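Local coordinates for protein N-acylethanolamine-hydrolyzing acid amidase beta-subunit (Caenorhabditis elegans, PDB 6DY3) that probably degrades bioactive fatty acid amides such as N-palmitoylethanolamine to ethanolamine and free fatty acids, as the beta subunit of an autocatalytically cleaved heterodimer, at residues B[2-7]-B[196-201]; B[112-117]-B[145-150]. All coordinates share one frame; numbering follows the deposited sequence.

The chain opens with strand 2-7, which follows directly on the N-terminal residue, and contact 1 brings residues 196-201, on helix 192-199, back against it, with 188 residues between the two segments, closing a loop that takes in most of the subunit. Contact 2 lies wholly within that loop and closes a much shorter one: the end of helix 106-113 meets edge strand 145-149 after the chain has run through strands 122-127 and 134-139. Each contact thus sets a helix end against a different antiparallel sheet of the Ntn-hydrolase fold. Although their centres are about 22 Å apart, the two meet where Leu150 CD1 packs 4.0 Å from Gln7 CB and also touches Val5.

Contact 1. Residues B[2-7]-B[196-201]; sequences TSIVAQ and VEVLST
Ile4 reaches out of strand 2-7 with its delta methyl and fits against two neighbouring side chains near the end of helix 192-199. Its CD1 lies 3.5 Å from Val198 CG1 and 3.9 Å from Leu199 CD2, so a single methyl meets one branch of each. The extended gamma-delta arm of Ile4 (chi2 173°) carries CD1 to the helix. Val198 points its beta carbon at the strand and crosses Ile4 at a slant, whereas Leu199 starts out to one side and comes closer only through CD2, running past Ile4 in the opposite sense. Leu182 of helix 173-185 also packs on Ile4, and Leu185 of that helix on Val198. This is helix-on-sheet packing in the layered alpha-beta architecture of Ntn hydrolases: strand 2-7 lies between strands 158-161 and 13-20, and Ser3 turns to the other face, where Ile125 lies. Just beyond the apolar patch, Ser200 OG donates to Val196 O (2.8 Å) and Thr201 OG1 to Glu197 O (2.9 Å), so two helix carbonyls accept hydroxyls of residues that follow. Leu199 lies about 6 Å, side chain to side chain, from Arg17, probably important for activity. With three buried hydrocarbon side chains and no hydrogen bond between the segments, the contact depends on shape and exclusion of water rather than on polar pairing.

Contact 2. Residues B[112-117]-B[145-150]; sequences AFSRTH and ANVYPL
At the C-terminal end of helix 106-113 the chain turns over the edge of an antiparallel sheet, and Ser114 meets the outermost strand there, 145-149. Its hydroxyl OG lies 3.8 Å from Val147 CG1, a van der Waals contact between an oxygen and a methyl at the protein surface. The same OG is hydrogen-bonded to Val110 O, one turn back in the helix; with chi1 at -55° it sits beside the backbone N of Ser114, tied back to its own helix even as it touches the valine methyl. Ala145 faces the turn too, and its CB comes 4.1 Å from Ser114 O. In the Ntn-hydrolase fold, helices pack on the sheets, and here the helix lies over strands 122-127 and 134-139, with Phe113 on Ile124, Val126 and Ile137. Edge strand 145-149 pairs through its backbone with 134-139, so Ala145 and Val147 extend the surface on which the turn rests. Arg139 of strand 134-139 ties the turn to the sheet by donating NH1 to both Phe113 O and Arg115 O.

Contact 1. Residues B[2-7]-B[196-201]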
loop_
_atom_site.group_PDB
_atom_site.type_symbol
_atom_site.label_atom_id
_atom_site.label_comp_id
_atom_site.label_asym_id
_atom_site.label_seq_id
_atom_site.Cartn_x
_atom_site.Cartn_y
_atom_site.Cartn_z
ATOM N N THR B 2 -4.043 8.263 3.405
ATOM C CA THR B 2 -3.468 9.564 3.093
ATOM C C THR B 2 -1.999 9.357 2.765
ATOM O O THR B 2 -1.234 8.882 3.609
ATOM C CB THR B 2 -3.626 10.543 4.266
ATOM O OG1 THR B 2 -5.005 10.625 4.643
ATOM C CG2 THR B 2 -3.125 11.937 3.894
ATOM N N SER B 3 -1.613 9.693 1.542
ATOM C CA SER B 3 -0.225 9.614 1.114
ATOM C C SER B 3 0.276 11.019 0.837
ATOM O O SER B 3 -0.373 11.780 0.113
ATOM C CB SER B 3 -0.077 8.742 -0.133
ATOM O OG SER B 3 -0.309 7.380 0.177
ATOM N N ILE B 4 1.442 11.344 1.385
ATOM C CA ILE B 4 2.036 12.665 1.255
ATOM C C ILE B 4 3.472 12.500 0.789
ATOM O O ILE B 4 4.178 11.593 1.239
ATOM C CB ILE B 4 1.991 13.454 2.582
ATOM C CG1 ILE B 4 0.563 13.498 3.130
ATOM C CG2 ILE B 4 2.542 14.871 2.379
ATOM C CD1 ILE B 4 0.461 14.118 4.521
ATOM N N VAL B 5 3.889 13.367 -0.131
ATOM C CA VAL B 5 5.277 13.480 -0.556
ATOM C C VAL B 5 5.657 14.951 -0.524
ATOM O O VAL B 5 4.919 15.795 -1.043
ATOM C CB VAL B 5 5.494 12.887 -1.960
ATOM C CG1 VAL B 5 6.819 13.377 -2.565
ATOM C CG2 VAL B 5 5.488 11.378 -1.874
ATOM N N ALA B 6 6.811 15.258 0.075
ATOM C CA ALA B 6 7.272 16.633 0.219
ATOM C C ALA B 6 8.781 16.704 0.036
ATOM O O ALA B 6 9.513 15.819 0.488
ATOM C CB ALA B 6 6.889 17.213 1.592
ATOM N N GLN B 7 9.243 17.764 -0.627
ATOM C CA GLN B 7 10.668 18.034 -0.778
ATOM C C GLN B 7 10.996 19.352 -0.088
ATOM O O GLN B 7 10.436 20.396 -0.438
ATOM C CB GLN B 7 11.070 18.076 -2.252
ATOM C CG GLN B 7 12.565 18.202 -2.451
ATOM C CD GLN B 7 12.978 18.180 -3.906
ATOM O OE1 GLN B 7 12.148 18.230 -4.813
ATOM N NE2 GLN B 7 14.274 18.077 -4.134
ATOM N N VAL B 196 5.717 13.453 10.720
ATOM C CA VAL B 196 5.023 12.809 11.832
ATOM C C VAL B 196 3.955 13.733 12.410
ATOM O O VAL B 196 2.870 13.282 12.799
ATOM C CB VAL B 196 6.038 12.375 12.905
ATOM C CG1 VAL B 196 5.326 11.931 14.178
ATOM C CG2 VAL B 196 6.915 11.269 12.370
ATOM N N GLU B 197 4.262 15.029 12.529
ATOM C CA GLU B 197 3.267 15.976 13.025
ATOM C C GLU B 197 2.072 16.062 12.084
ATOM O O GLU B 197 0.924 16.119 12.537
ATOM C CB GLU B 197 3.894 17.358 13.214
ATOM C CG GLU B 197 2.914 18.413 13.719
ATOM C CD GLU B 197 3.586 19.744 14.036
ATOM O OE1 GLU B 197 4.834 19.810 13.983
ATOM O OE2 GLU B 197 2.869 20.726 14.336
ATOM N N VAL B 198 2.323 16.078 10.772
ATOM C CA VAL B 198 1.235 16.136 9.796
ATOM C C VAL B 198 0.378 14.880 9.886
ATOM O O VAL B 198 -0.847 14.949 10.043
ATOM C CB VAL B 198 1.797 16.322 8.373
ATOM C CG1 VAL B 198 0.680 16.270 7.334
ATOM C CG2 VAL B 198 2.563 17.632 8.262
ATOM N N LEU B 199 1.010 13.708 9.786
ATOM C CA LEU B 199 0.262 12.454 9.765
ATOM C C LEU B 199 -0.515 12.205 11.056
ATOM O O LEU B 199 -1.482 11.433 11.040
ATOM C CB LEU B 199 1.214 11.285 9.492
ATOM C CG LEU B 199 1.869 11.273 8.108
ATOM C CD1 LEU B 199 2.889 10.150 8.002
ATOM C CD2 LEU B 199 0.831 11.156 6.998
ATOM N N SER B 200 -0.129 12.839 12.160
ATOM C CA SER B 200 -0.792 12.647 13.446
ATOM C C SER B 200 -1.903 13.657 13.705
ATOM O O SER B 200 -2.579 13.554 14.733
ATOM C CB SER B 200 0.229 12.715 14.581
ATOM O OG SER B 200 1.221 11.720 14.422
ATOM N N THR B 201 -2.102 14.627 12.813
ATOM C CA THR B 201 -3.153 15.619 12.987
ATOM C C THR B 201 -4.515 15.016 12.676
ATOM O O THR B 201 -4.681 14.282 11.699
ATOM C CB THR B 201 -2.917 16.834 12.083
ATOM O OG1 THR B 201 -1.626 17.397 12.337
ATOM C CG2 THR B 201 -3.975 17.888 12.318
#

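Contact 2. Residues B[112-117]-B[145-150]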
loop_
_atom_site.group_PDB
_atom_site.type_symbol
_atom_site.label_atom_id
_atom_site.label_comp_id
_atom_site.label_asym_id
_atom_site.label_seq_id
_atom_site.Cartn_x
_atom_site.Cartn_y
_atom_site.Cartn_z
ATOM N N ALA B 112 7.039 2.412 -15.121
ATOM C CA ALA B 112 6.346 1.135 -14.984
ATOM C C ALA B 112 4.922 1.339 -14.487
ATOM O O ALA B 112 3.989 0.688 -14.972
ATOM C CB ALA B 112 7.121 0.219 -14.040
ATOM N N PHE B 113 4.737 2.242 -13.523
ATOM C CA PHE B 113 3.417 2.545 -12.987
ATOM C C PHE B 113 2.559 3.348 -13.959
ATOM O O PHE B 113 1.347 3.449 -13.744
ATOM C CB PHE B 113 3.544 3.323 -11.667
ATOM C CG PHE B 113 4.134 2.522 -10.526
ATOM C CD1 PHE B 113 3.733 1.220 -10.282
ATOM C CD2 PHE B 113 5.094 3.082 -9.697
ATOM C CE1 PHE B 113 4.271 0.494 -9.238
ATOM C CE2 PHE B 113 5.637 2.356 -8.651
ATOM C CZ PHE B 113 5.221 1.061 -8.424
ATOM N N SER B 114 3.151 3.929 -15.003
ATOM C CA SER B 114 2.432 4.772 -15.952
ATOM C C SER B 114 2.058 4.061 -17.246
ATOM O O SER B 114 1.461 4.688 -18.126
ATOM C CB SER B 114 3.269 6.007 -16.291
ATOM O OG SER B 114 3.634 6.701 -15.115
ATOM N N ARG B 115 2.399 2.784 -17.399
ATOM C CA ARG B 115 2.126 2.096 -18.654
ATOM C C ARG B 115 0.627 2.038 -18.922
ATOM O O ARG B 115 -0.179 1.837 -18.010
ATOM C CB ARG B 115 2.708 0.684 -18.626
ATOM C CG ARG B 115 4.211 0.628 -18.823
ATOM C CD ARG B 115 4.661 -0.794 -19.150
ATOM N NE ARG B 115 4.430 -1.715 -18.032
ATOM C CZ ARG B 115 5.377 -2.178 -17.214
ATOM N NH1 ARG B 115 6.654 -1.829 -17.370
ATOM N NH2 ARG B 115 5.047 -3.007 -16.230
ATOM N N THR B 116 0.257 2.214 -20.189
ATOM C CA THR B 116 -1.142 2.150 -20.601
ATOM C C THR B 116 -1.552 0.688 -20.668
ATOM O O THR B 116 -1.266 -0.008 -21.644
ATOM C CB THR B 116 -1.351 2.833 -21.949
ATOM O OG1 THR B 116 -0.984 4.212 -21.856
ATOM C CG2 THR B 116 -2.813 2.734 -22.369
ATOM N N HIS B 117 -2.214 0.217 -19.618
ATOM C CA HIS B 117 -2.770 -1.127 -19.595
ATOM C C HIS B 117 -3.821 -1.170 -18.500
ATOM O O HIS B 117 -3.898 -0.273 -17.660
ATOM C CB HIS B 117 -1.681 -2.185 -19.374
ATOM C CG HIS B 117 -0.759 -1.882 -18.234
ATOM N ND1 HIS B 117 -1.206 -1.460 -17.002
ATOM C CD2 HIS B 117 0.590 -1.932 -18.147
ATOM C CE1 HIS B 117 -0.173 -1.269 -16.201
ATOM N NE2 HIS B 117 0.929 -1.547 -16.872
ATOM N N ALA B 145 -3.302 6.676 -17.498
ATOM C CA ALA B 145 -2.685 7.220 -16.302
ATOM C C ALA B 145 -2.288 8.670 -16.538
ATOM O O ALA B 145 -1.897 9.054 -17.643
ATOM C CB ALA B 145 -1.459 6.403 -15.891
ATOM N N ASN B 146 -2.396 9.471 -15.479
ATOM C CA ASN B 146 -1.928 10.848 -15.470
ATOM C C ASN B 146 -0.919 11.023 -14.345
ATOM O O ASN B 146 -1.014 10.375 -13.298
ATOM C CB ASN B 146 -3.085 11.831 -15.297
ATOM C CG ASN B 146 -4.089 11.748 -16.426
ATOM O OD1 ASN B 146 -5.296 11.660 -16.195
ATOM N ND2 ASN B 146 -3.594 11.772 -17.661
ATOM N N VAL B 147 0.054 11.901 -14.572
ATOM C CA VAL B 147 1.120 12.164 -13.614
ATOM C C VAL B 147 1.054 13.619 -13.176
ATOM O O VAL B 147 0.746 14.508 -13.978
ATOM C CB VAL B 147 2.503 11.836 -14.210
ATOM C CG1 VAL B 147 2.609 10.346 -14.501
ATOM C CG2 VAL B 147 2.751 12.650 -15.467
ATOM N N TYR B 148 1.344 13.856 -11.898
ATOM C CA TYR B 148 1.388 15.204 -11.334
ATOM C C TYR B 148 2.639 15.293 -10.467
ATOM O O TYR B 148 2.623 14.854 -9.308
ATOM C CB TYR B 148 0.134 15.513 -10.524
ATOM C CG TYR B 148 -1.144 15.286 -11.290
ATOM C CD1 TYR B 148 -1.783 14.048 -11.267
ATOM C CD2 TYR B 148 -1.713 16.306 -12.045
ATOM C CE1 TYR B 148 -2.958 13.835 -11.973
ATOM C CE2 TYR B 148 -2.890 16.104 -12.756
ATOM C CZ TYR B 148 -3.508 14.868 -12.716
ATOM O OH TYR B 148 -4.675 14.666 -13.419
ATOM N N PRO B 149 3.734 15.840 -10.986
ATOM C CA PRO B 149 4.998 15.826 -10.247
ATOM C C PRO B 149 5.184 17.053 -9.359
ATOM O O PRO B 149 4.407 18.010 -9.390
ATOM C CB PRO B 149 6.046 15.803 -11.368
ATOM C CG PRO B 149 5.357 16.419 -12.562
ATOM C CD PRO B 149 3.884 16.542 -12.270
ATOM N N LEU B 150 6.242 16.998 -8.553
ATOM C CA LEU B 150 6.645 18.142 -7.749
ATOM C C LEU B 150 7.197 19.253 -8.635
ATOM O O LEU B 150 7.807 19.004 -9.680
ATOM C CB LEU B 150 7.704 17.727 -6.726
ATOM C CG LEU B 150 7.259 16.927 -5.501
ATOM C CD1 LEU B 150 8.468 16.430 -4.727
ATOM C CD2 LEU B 150 6.377 17.781 -4.602
#